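Local structure of NADP-dependent alcohol dehydrogenase (Entamoeba histolytica, 2OUI) at residues A5-G8 with I9-G13; E16-I19 with P20-G23; P100-G104 with G105-G109; N220-I223 with V224-I227. The protein catalyses the NADP-dependent interconversion of alcohols and aldehydes or ketones, as a zinc-containing tetrameric enzyme of the medium-chain alcohol dehydrogenase type. The protein carries 1 engineered substitution. All blocks are in the same frame, centred on the assembly; numbering follows the deposited sequence.

Interaction 1 (A5-G8 with I9-G13); sequences AMLG and IGRIG
Ile9 meets Met6 at the start of the turn. Met6 runs extended, with CG anti to the backbone N (chi1 174°), placing its CE 3.9 Å from Ile9 CG1. The Met6 side chain also packs on Thr43 and Val44 of helix 38-46. Gly10 takes a positive phi of 80° in a type II turn from Gly8 to Arg11. Arg11 N closes that turn on Gly8 O at 3.0 Å. Arg11 O receives Leu7 N at 2.9 Å. The Arg11 side chain bends at chi3 and crosses Leu7 at about a right angle. One face of its guanidinium lies over Leu7 CB, which is 3.5 Å from NH1. Gly8 N is buried without a polar partner. Ile12 forms an antiparallel non-hydrogen-bonded pair with Met6 and brings its CA to 3.2 Å from Ala5 O, a CA-H...O contact. Its side chain reaches Val44, Leu334 and Met335. Gly13 exchanges two backbone bonds with Ala5: Ala5 N to Gly13 O is 2.9 Å, and Gly13 N to Ala5 O is 3.1 Å. The register slips by one residue between Met6 and Gly8. The whole is an antiparallel beta hairpin with a beta bulge beside its type II turn.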
loop_
_atom_site.group_PDB
_atom_site.type_symbol
_atom_site.label_atom_id
_atom_site.label_comp_id
_atom_site.label_asym_id
_atom_site.label_seq_id
_atom_site.Cartn_x
_atom_site.Cartn_y
_atom_site.Cartn_z
ATOM N N ALA A 5 26.504 -25.782 -20.591
ATOM C CA ALA A 5 25.218 -25.483 -21.244
ATOM C C ALA A 5 24.150 -26.572 -21.118
ATOM O O ALA A 5 24.478 -27.744 -20.923
ATOM C CB ALA A 5 25.433 -25.193 -22.721
ATOM N N MET A 6 22.879 -26.162 -21.239
ATOM C CA MET A 6 21.766 -27.077 -21.497
ATOM C C MET A 6 21.772 -27.329 -22.989
ATOM O O MET A 6 21.524 -26.410 -23.781
ATOM C CB MET A 6 20.439 -26.426 -21.112
ATOM C CG MET A 6 19.214 -27.253 -21.482
ATOM S SD MET A 6 17.764 -26.447 -20.795
ATOM C CE MET A 6 16.504 -27.561 -21.426
ATOM N N LEU A 7 22.082 -28.561 -23.376
ATOM C CA LEU A 7 22.165 -28.918 -24.778
ATOM C C LEU A 7 20.799 -29.350 -25.306
ATOM O O LEU A 7 20.537 -29.302 -26.508
ATOM C CB LEU A 7 23.179 -30.031 -24.960
ATOM C CG LEU A 7 24.563 -29.803 -24.351
ATOM C CD1 LEU A 7 25.436 -31.019 -24.563
ATOM C CD2 LEU A 7 25.199 -28.566 -24.943
ATOM N N GLY A 8 19.943 -29.785 -24.396
ATOM C CA GLY A 8 18.582 -30.196 -24.722
ATOM C C GLY A 8 17.945 -30.582 -23.410
ATOM O O GLY A 8 18.643 -30.662 -22.396
ATOM N N ILE A 9 16.634 -30.802 -23.402
ATOM C CA ILE A 9 15.982 -31.318 -22.201
ATOM C C ILE A 9 16.714 -32.587 -21.763
ATOM O O ILE A 9 16.928 -33.495 -22.567
ATOM C CB ILE A 9 14.455 -31.530 -22.398
ATOM C CG1 ILE A 9 13.770 -30.159 -22.484
ATOM C CG2 ILE A 9 13.857 -32.376 -21.252
ATOM C CD1 ILE A 9 12.271 -30.204 -22.785
ATOM N N GLY A 10 17.154 -32.598 -20.502
ATOM C CA GLY A 10 17.859 -33.747 -19.929
ATOM C C GLY A 10 19.342 -33.918 -20.248
ATOM O O GLY A 10 19.912 -34.957 -19.915
ATOM N N ARG A 11 19.976 -32.926 -20.880
ATOM C CA ARG A 11 21.382 -33.056 -21.328
ATOM C C ARG A 11 22.191 -31.791 -21.046
ATOM O O ARG A 11 21.787 -30.691 -21.426
ATOM C CB ARG A 11 21.475 -33.353 -22.838
ATOM C CG ARG A 11 21.398 -34.804 -23.247
ATOM C CD ARG A 11 21.694 -35.015 -24.749
ATOM N NE ARG A 11 21.059 -33.997 -25.594
ATOM C CZ ARG A 11 21.712 -33.167 -26.411
ATOM N NH1 ARG A 11 23.037 -33.213 -26.519
ATOM N NH2 ARG A 11 21.029 -32.289 -27.135
ATOM N N ILE A 12 23.336 -31.942 -20.385
ATOM C CA ILE A 12 24.234 -30.806 -20.163
ATOM C C ILE A 12 25.641 -31.175 -20.573
ATOM O O ILE A 12 26.004 -32.348 -20.571
ATOM C CB ILE A 12 24.244 -30.282 -18.685
ATOM C CG1 ILE A 12 24.947 -31.267 -17.725
ATOM C CG2 ILE A 12 22.845 -29.920 -18.211
ATOM C CD1 ILE A 12 24.961 -30.725 -16.253
ATOM N N GLY A 13 26.430 -30.169 -20.939
ATOM C CA GLY A 13 27.822 -30.389 -21.284
ATOM C C GLY A 13 28.523 -29.078 -21.603
ATOM O O GLY A 13 27.884 -28.042 -21.789
#

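Interaction 2 (E16-I19 with P20-G23); sequences EKKI and PECG
Lys18 and Glu21 form a salt bridge across an extended surface loop. The loop links strand 11-16 to strand 27-34, and its backbone is in polyproline II conformation from Lys18 to Glu21. Lys18 NZ donates to Glu21 OE2 at 3.1 Å. The ammonium meets this oxygen on its anti side, 35° out of the carboxylate plane. The two side chains cross at about a right angle. Lys18 starts with CG between its backbone N and carbonyl carbon (chi1 76°), then runs extended, and its end reaches across to Glu21. Glu21 instead bends at chi2 (-78°), which turns the carboxylate toward Lys18; Glu21 CG also lies 3.5 Å from Lys18 NZ. Both side chains lie at the exposed surface, so water probably weakens the attraction.

Lys17 NZ makes a salt bridge with Asp117 and a hydrogen bond to the backbone oxygen of Asp54, and Gly23 N bonds to Asp26.

The packing is modest and lies around the Ile19-Pro20 peptide. No backbone hydrogen bond joins 16-19 to 20-23. The tertiary amide nitrogen of Pro20 has no hydrogen to give, although Lys18 O lies 3.3 Å from Pro20 N. Ile19, Pro20 and Cys22 touch Leu28 of strand 27-34. Ile19 and Pro20 also cross at about a right angle, with the branch methyl Ile19 CG2 resting 3.6 Å from Pro20 CD.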
loop_
_atom_site.group_PDB
_atom_site.type_symbol
_atom_site.label_atom_id
_atom_site.label_comp_id
_atom_site.label_asym_id
_atom_site.label_seq_id
_atom_site.Cartn_x
_atom_site.Cartn_y
_atom_site.Cartn_z
ATOM N N GLU A 16 31.637 -24.368 -26.617
ATOM C CA GLU A 16 32.392 -23.137 -26.910
ATOM C C GLU A 16 31.443 -22.127 -27.547
ATOM O O GLU A 16 30.644 -22.464 -28.428
ATOM C CB GLU A 16 33.554 -23.419 -27.856
ATOM C CG GLU A 16 34.600 -24.385 -27.316
ATOM C CD GLU A 16 35.646 -23.712 -26.438
ATOM O OE1 GLU A 16 35.556 -22.479 -26.200
ATOM O OE2 GLU A 16 36.574 -24.428 -25.987
ATOM N N LYS A 17 31.510 -20.893 -27.062
ATOM C CA LYS A 17 30.676 -19.810 -27.541
ATOM C C LYS A 17 31.609 -18.620 -27.760
ATOM O O LYS A 17 32.687 -18.539 -27.148
ATOM C CB LYS A 17 29.568 -19.473 -26.532
ATOM C CG LYS A 17 28.586 -20.621 -26.293
ATOM C CD LYS A 17 27.193 -20.163 -25.906
ATOM C CE LYS A 17 26.221 -20.271 -27.076
ATOM N NZ LYS A 17 24.886 -19.794 -26.666
ATOM N N LYS A 18 31.240 -17.743 -28.687
ATOM C CA LYS A 18 32.028 -16.544 -28.902
ATOM C C LYS A 18 31.884 -15.640 -27.673
ATOM O O LYS A 18 30.844 -15.638 -26.994
ATOM C CB LYS A 18 31.607 -15.819 -30.187
ATOM C CG LYS A 18 30.317 -15.029 -30.097
ATOM C CD LYS A 18 30.255 -13.983 -31.223
ATOM C CE LYS A 18 29.254 -12.882 -30.896
ATOM N NZ LYS A 18 29.013 -11.995 -32.073
ATOM N N ILE A 19 32.942 -14.892 -27.383
ATOM C CA ILE A 19 32.857 -13.868 -26.350
ATOM C C ILE A 19 31.749 -12.891 -26.765
ATOM O O ILE A 19 31.714 -12.434 -27.903
ATOM C CB ILE A 19 34.227 -13.186 -26.136
ATOM C CG1 ILE A 19 35.156 -14.148 -25.379
ATOM C CG2 ILE A 19 34.077 -11.871 -25.347
ATOM C CD1 ILE A 19 36.621 -13.907 -25.584
ATOM N N PRO A 20 30.817 -12.593 -25.853
ATOM C CA PRO A 20 29.668 -11.777 -26.233
ATOM C C PRO A 20 30.056 -10.345 -26.608
ATOM O O PRO A 20 31.033 -9.812 -26.079
ATOM C CB PRO A 20 28.827 -11.758 -24.964
ATOM C CG PRO A 20 29.302 -12.898 -24.159
ATOM C CD PRO A 20 30.755 -12.984 -24.436
ATOM N N GLU A 21 29.300 -9.758 -27.532
ATOM C CA GLU A 21 29.495 -8.375 -27.958
ATOM C C GLU A 21 29.118 -7.468 -26.800
ATOM O O GLU A 21 28.147 -7.731 -26.096
ATOM C CB GLU A 21 28.609 -8.053 -29.164
ATOM C CG GLU A 21 28.803 -8.984 -30.361
ATOM C CD GLU A 21 30.055 -8.659 -31.179
ATOM O OE1 GLU A 21 30.255 -7.459 -31.498
ATOM O OE2 GLU A 21 30.824 -9.600 -31.512
ATOM N N CYS A 22 29.895 -6.410 -26.614
ATOM C CA CYS A 22 29.686 -5.472 -25.536
ATOM C C CYS A 22 29.233 -4.137 -26.137
ATOM O O CYS A 22 30.007 -3.429 -26.783
ATOM C CB CYS A 22 30.976 -5.319 -24.724
ATOM S SG CYS A 22 30.739 -4.377 -23.223
ATOM N N GLY A 23 27.953 -3.852 -25.973
ATOM C CA GLY A 23 27.358 -2.604 -26.447
ATOM C C GLY A 23 27.605 -1.471 -25.470
ATOM O O GLY A 23 28.154 -1.687 -24.411
#

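Interaction 3 (P100-G104 with G105-G109); sequences PMHSG and GMLGG
Two successive type II beta turns shape this buried loop of the GroES-like catalytic domain. The first runs from His102 to Gly105 and the second from Gly105 to Gly108. His102 begins the first turn and its ring bonds to Leu107 of the second. Its backbone O accepts Gly105 N at 3.0 Å. The ring accepts Leu107 N at ND1, also at 3.0 Å. That bond is nearly straight, 169° at the hydrogen, and lies in the ring plane. It fixes the rotation of the imidazole and implies that ND1 carries no proton. The other nitrogen, NE2, is hydrogen-bonded to ND1 of His287 in the second subunit. The His102 and Leu107 side chains run alongside each other in the same direction, with His102 CE1 4.0 Å from Leu107 CD2. Met101 CG sits over one face of the ring, toward the rim, 3.6 Å above the plane.

Gly109 N bonds to Met101 O at 2.8 Å and draws the end of the loop back to its start. Gly108 CA adds a CA-H...O contact of 3.3 Å to Ser103 O. Ser103 OG hydrogen-bonds to Asp89. Met101, His102, Met106 and Leu107 all touch the second subunit. The arrangement is two consecutive type II turns, rich in glycine, at a subunit interface, with a histidine bonded at both ring nitrogens.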
loop_
_atom_site.group_PDB
_atom_site.type_symbol
_atom_site.label_atom_id
_atom_site.label_comp_id
_atom_site.label_asym_id
_atom_site.label_seq_id
_atom_site.Cartn_x
_atom_site.Cartn_y
_atom_site.Cartn_z
ATOM N N PRO A 100 10.015 -4.524 -12.769
ATOM C CA PRO A 100 11.140 -4.623 -13.686
ATOM C C PRO A 100 11.629 -6.047 -13.876
ATOM O O PRO A 100 12.318 -6.316 -14.862
ATOM C CB PRO A 100 12.226 -3.773 -13.022
ATOM C CG PRO A 100 11.817 -3.628 -11.606
ATOM C CD PRO A 100 10.352 -3.833 -11.514
ATOM N N MET A 101 11.279 -6.961 -12.961
ATOM C CA MET A 101 11.665 -8.374 -13.164
ATOM C C MET A 101 10.913 -8.991 -14.322
ATOM O O MET A 101 11.245 -10.094 -14.766
ATOM C CB MET A 101 11.470 -9.204 -11.892
ATOM C CG MET A 101 10.017 -9.402 -11.409
ATOM S SD MET A 101 9.296 -7.920 -10.637
ATOM C CE MET A 101 10.228 -7.774 -9.134
ATOM N N HIS A 102 9.875 -8.290 -14.800
ATOM C CA HIS A 102 9.120 -8.737 -15.979
ATOM C C HIS A 102 9.350 -7.863 -17.199
ATOM O O HIS A 102 8.487 -7.788 -18.085
ATOM C CB HIS A 102 7.627 -8.854 -15.642
ATOM C CG HIS A 102 7.357 -9.799 -14.514
ATOM N ND1 HIS A 102 7.603 -11.154 -14.605
ATOM C CD2 HIS A 102 6.884 -9.584 -13.260
ATOM C CE1 HIS A 102 7.304 -11.730 -13.453
ATOM N NE2 HIS A 102 6.854 -10.800 -12.626
ATOM N N SER A 103 10.523 -7.228 -17.270
ATOM C CA SER A 103 10.808 -6.311 -18.365
ATOM C C SER A 103 10.852 -7.050 -19.694
ATOM O O SER A 103 11.610 -8.009 -19.843
ATOM C CB SER A 103 12.125 -5.587 -18.107
ATOM O OG SER A 103 13.211 -6.522 -18.043
ATOM N N GLY A 104 10.013 -6.629 -20.642
ATOM C CA GLY A 104 9.961 -7.305 -21.951
ATOM C C GLY A 104 8.933 -8.437 -22.004
ATOM O O GLY A 104 8.669 -8.986 -23.069
ATOM N N GLY A 105 8.316 -8.760 -20.866
ATOM C CA GLY A 105 7.323 -9.839 -20.811
ATOM C C GLY A 105 7.557 -10.713 -19.596
ATOM O O GLY A 105 8.542 -10.549 -18.899
ATOM N N MET A 106 6.633 -11.626 -19.313
ATOM C CA MET A 106 6.702 -12.395 -18.053
ATOM C C MET A 106 8.049 -13.122 -17.899
ATOM O O MET A 106 8.507 -13.841 -18.817
ATOM C CB MET A 106 5.512 -13.368 -17.958
ATOM C CG MET A 106 5.394 -14.109 -16.634
ATOM S SD MET A 106 3.676 -14.670 -16.448
ATOM C CE MET A 106 3.566 -15.882 -17.765
ATOM N N LEU A 107 8.672 -12.895 -16.743
ATOM C CA LEU A 107 10.009 -13.407 -16.358
ATOM C C LEU A 107 11.159 -12.823 -17.177
ATOM O O LEU A 107 12.304 -13.322 -17.096
ATOM C CB LEU A 107 10.070 -14.942 -16.382
ATOM C CG LEU A 107 8.963 -15.769 -15.720
ATOM C CD1 LEU A 107 9.282 -17.270 -15.799
ATOM C CD2 LEU A 107 8.713 -15.380 -14.283
ATOM N N GLY A 108 10.869 -11.738 -17.897
ATOM C CA GLY A 108 11.802 -11.159 -18.874
ATOM C C GLY A 108 13.041 -10.568 -18.234
ATOM O O GLY A 108 14.063 -10.428 -18.891
ATOM N N GLY A 109 12.941 -10.168 -16.973
ATOM C CA GLY A 109 14.101 -9.655 -16.243
ATOM C C GLY A 109 15.036 -10.763 -15.764
ATOM O O GLY A 109 16.192 -10.503 -15.409
#

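Interaction 4 (N220-I223 with V224-I227); sequences NGDI and VEQI
Ile223, Gln226 and Asp222 carry this contact, the capped N-terminal turn of helix 223-230 in the Rossmann-type domain. Asp222 is the N-cap. Its CG stands anti to the backbone N (chi1 -174°), which swings the carboxylate back over the first turn. OD1 accepts Glu225 N at 3.1 Å through its anti lone pair, and the bond is close to straight at 164°. The donor is one of the amides at the positive end of the helix, which probably steadies the aspartate charge. The carboxylate of Glu225 turns away, its plane 57° from that of Asp222.

The Gln226 side chain runs extended and reaches toward the incoming loop. Its CG lies 3.4 Å from Asp222 O, and its terminal amide comes beside Gly221 O and Asn220 CB. Gln226 N bonds to Asp222 O at 3.0 Å.

Ile223 faces the interior. It packs on Ile216 and Val197 of the parallel sheet and on Gln251 and Met255 of helix 248-255. Its tip CD1 meets Val224 CG2 at 3.9 Å. One turn on, Ile227 N bonds to Ile223 O, and the Ile227 side chain passes close to that oxygen, with CD1 3.5 Å from Ile223 O.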
loop_
_atom_site.group_PDB
_atom_site.type_symbol
_atom_site.label_atom_id
_atom_site.label_comp_id
_atom_site.label_asym_id
_atom_site.label_seq_id
_atom_site.Cartn_x
_atom_site.Cartn_y
_atom_site.Cartn_z
ATOM N N ASN A 220 6.087 -36.295 11.622
ATOM C CA ASN A 220 5.230 -36.226 12.805
ATOM C C ASN A 220 3.729 -36.157 12.505
ATOM O O ASN A 220 2.942 -35.984 13.420
ATOM C CB ASN A 220 5.626 -35.021 13.660
ATOM C CG ASN A 220 6.972 -35.195 14.301
ATOM O OD1 ASN A 220 7.308 -36.287 14.757
ATOM N ND2 ASN A 220 7.749 -34.123 14.350
ATOM N N GLY A 221 3.343 -36.251 11.232
ATOM C CA GLY A 221 1.927 -36.202 10.849
ATOM C C GLY A 221 1.634 -35.082 9.874
ATOM O O GLY A 221 2.499 -34.245 9.589
ATOM N N ASP A 222 0.399 -35.040 9.377
ATOM C CA ASP A 222 0.015 -34.024 8.398
ATOM C C ASP A 222 0.451 -32.635 8.865
ATOM O O ASP A 222 0.099 -32.225 9.986
ATOM C CB ASP A 222 -1.502 -34.047 8.207
ATOM C CG ASP A 222 -1.945 -33.124 7.107
ATOM O OD1 ASP A 222 -2.201 -31.945 7.412
ATOM O OD2 ASP A 222 -1.969 -33.566 5.934
ATOM N N ILE A 223 1.193 -31.910 8.025
ATOM C CA ILE A 223 1.758 -30.614 8.433
ATOM C C ILE A 223 0.698 -29.531 8.687
ATOM O O ILE A 223 0.886 -28.671 9.555
ATOM C CB ILE A 223 2.871 -30.097 7.481
ATOM C CG1 ILE A 223 2.341 -29.824 6.072
ATOM C CG2 ILE A 223 4.045 -31.095 7.438
ATOM C CD1 ILE A 223 1.940 -28.415 5.844
ATOM N N VAL A 224 -0.407 -29.574 7.944
ATOM C CA VAL A 224 -1.534 -28.657 8.212
ATOM C C VAL A 224 -2.145 -28.919 9.600
ATOM O O VAL A 224 -2.361 -27.976 10.394
ATOM C CB VAL A 224 -2.597 -28.705 7.072
ATOM C CG1 VAL A 224 -3.828 -27.846 7.403
ATOM C CG2 VAL A 224 -1.980 -28.266 5.726
ATOM N N GLU A 225 -2.432 -30.185 9.893
ATOM C CA GLU A 225 -2.953 -30.565 11.199
ATOM C C GLU A 225 -1.993 -30.141 12.321
ATOM O O GLU A 225 -2.416 -29.629 13.360
ATOM C CB GLU A 225 -3.235 -32.065 11.249
ATOM C CG GLU A 225 -4.322 -32.533 10.277
ATOM C CD GLU A 225 -5.739 -32.063 10.651
ATOM O OE1 GLU A 225 -6.121 -32.135 11.846
ATOM O OE2 GLU A 225 -6.478 -31.638 9.733
ATOM N N GLN A 226 -0.692 -30.320 12.102
ATOM C CA GLN A 226 0.298 -29.937 13.105
ATOM C C GLN A 226 0.262 -28.438 13.427
ATOM O O GLN A 226 0.363 -28.035 14.594
ATOM C CB GLN A 226 1.698 -30.300 12.615
ATOM C CG GLN A 226 2.081 -31.765 12.739
ATOM C CD GLN A 226 3.575 -31.950 12.497
ATOM O OE1 GLN A 226 4.001 -32.572 11.511
ATOM N NE2 GLN A 226 4.377 -31.376 13.375
ATOM N N ILE A 227 0.154 -27.621 12.386
ATOM C CA ILE A 227 0.150 -26.163 12.541
ATOM C C ILE A 227 -1.179 -25.685 13.132
ATOM O O ILE A 227 -1.196 -24.769 13.965
ATOM C CB ILE A 227 0.498 -25.451 11.212
ATOM C CG1 ILE A 227 2.009 -25.600 10.968
ATOM C CG2 ILE A 227 0.081 -23.960 11.252
ATOM C CD1 ILE A 227 2.426 -25.486 9.550
#

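How the interactions relate
Interactions 1 and 2 adjoin in sequence: the hairpin of 5-13 runs on through strand 11-16 into the loop of 16-23. Interaction 1 is partly buried and rests mainly on backbone bonds. Interaction 2 is a surface contact held by one salt bridge. Interaction 3 is the buried one, about 24 Å from interaction 1 between centres. There, glycine turns and a histidine meet a second subunit, whereas no other chain of the assembly touches the segments of the other three. Interaction 4 lies in the Rossmann-type domain and interaction 3 in the GroES-like one. Interaction 4 is about 52 Å from interaction 2 between centres. It pairs a polar helix cap with an apolar inner side.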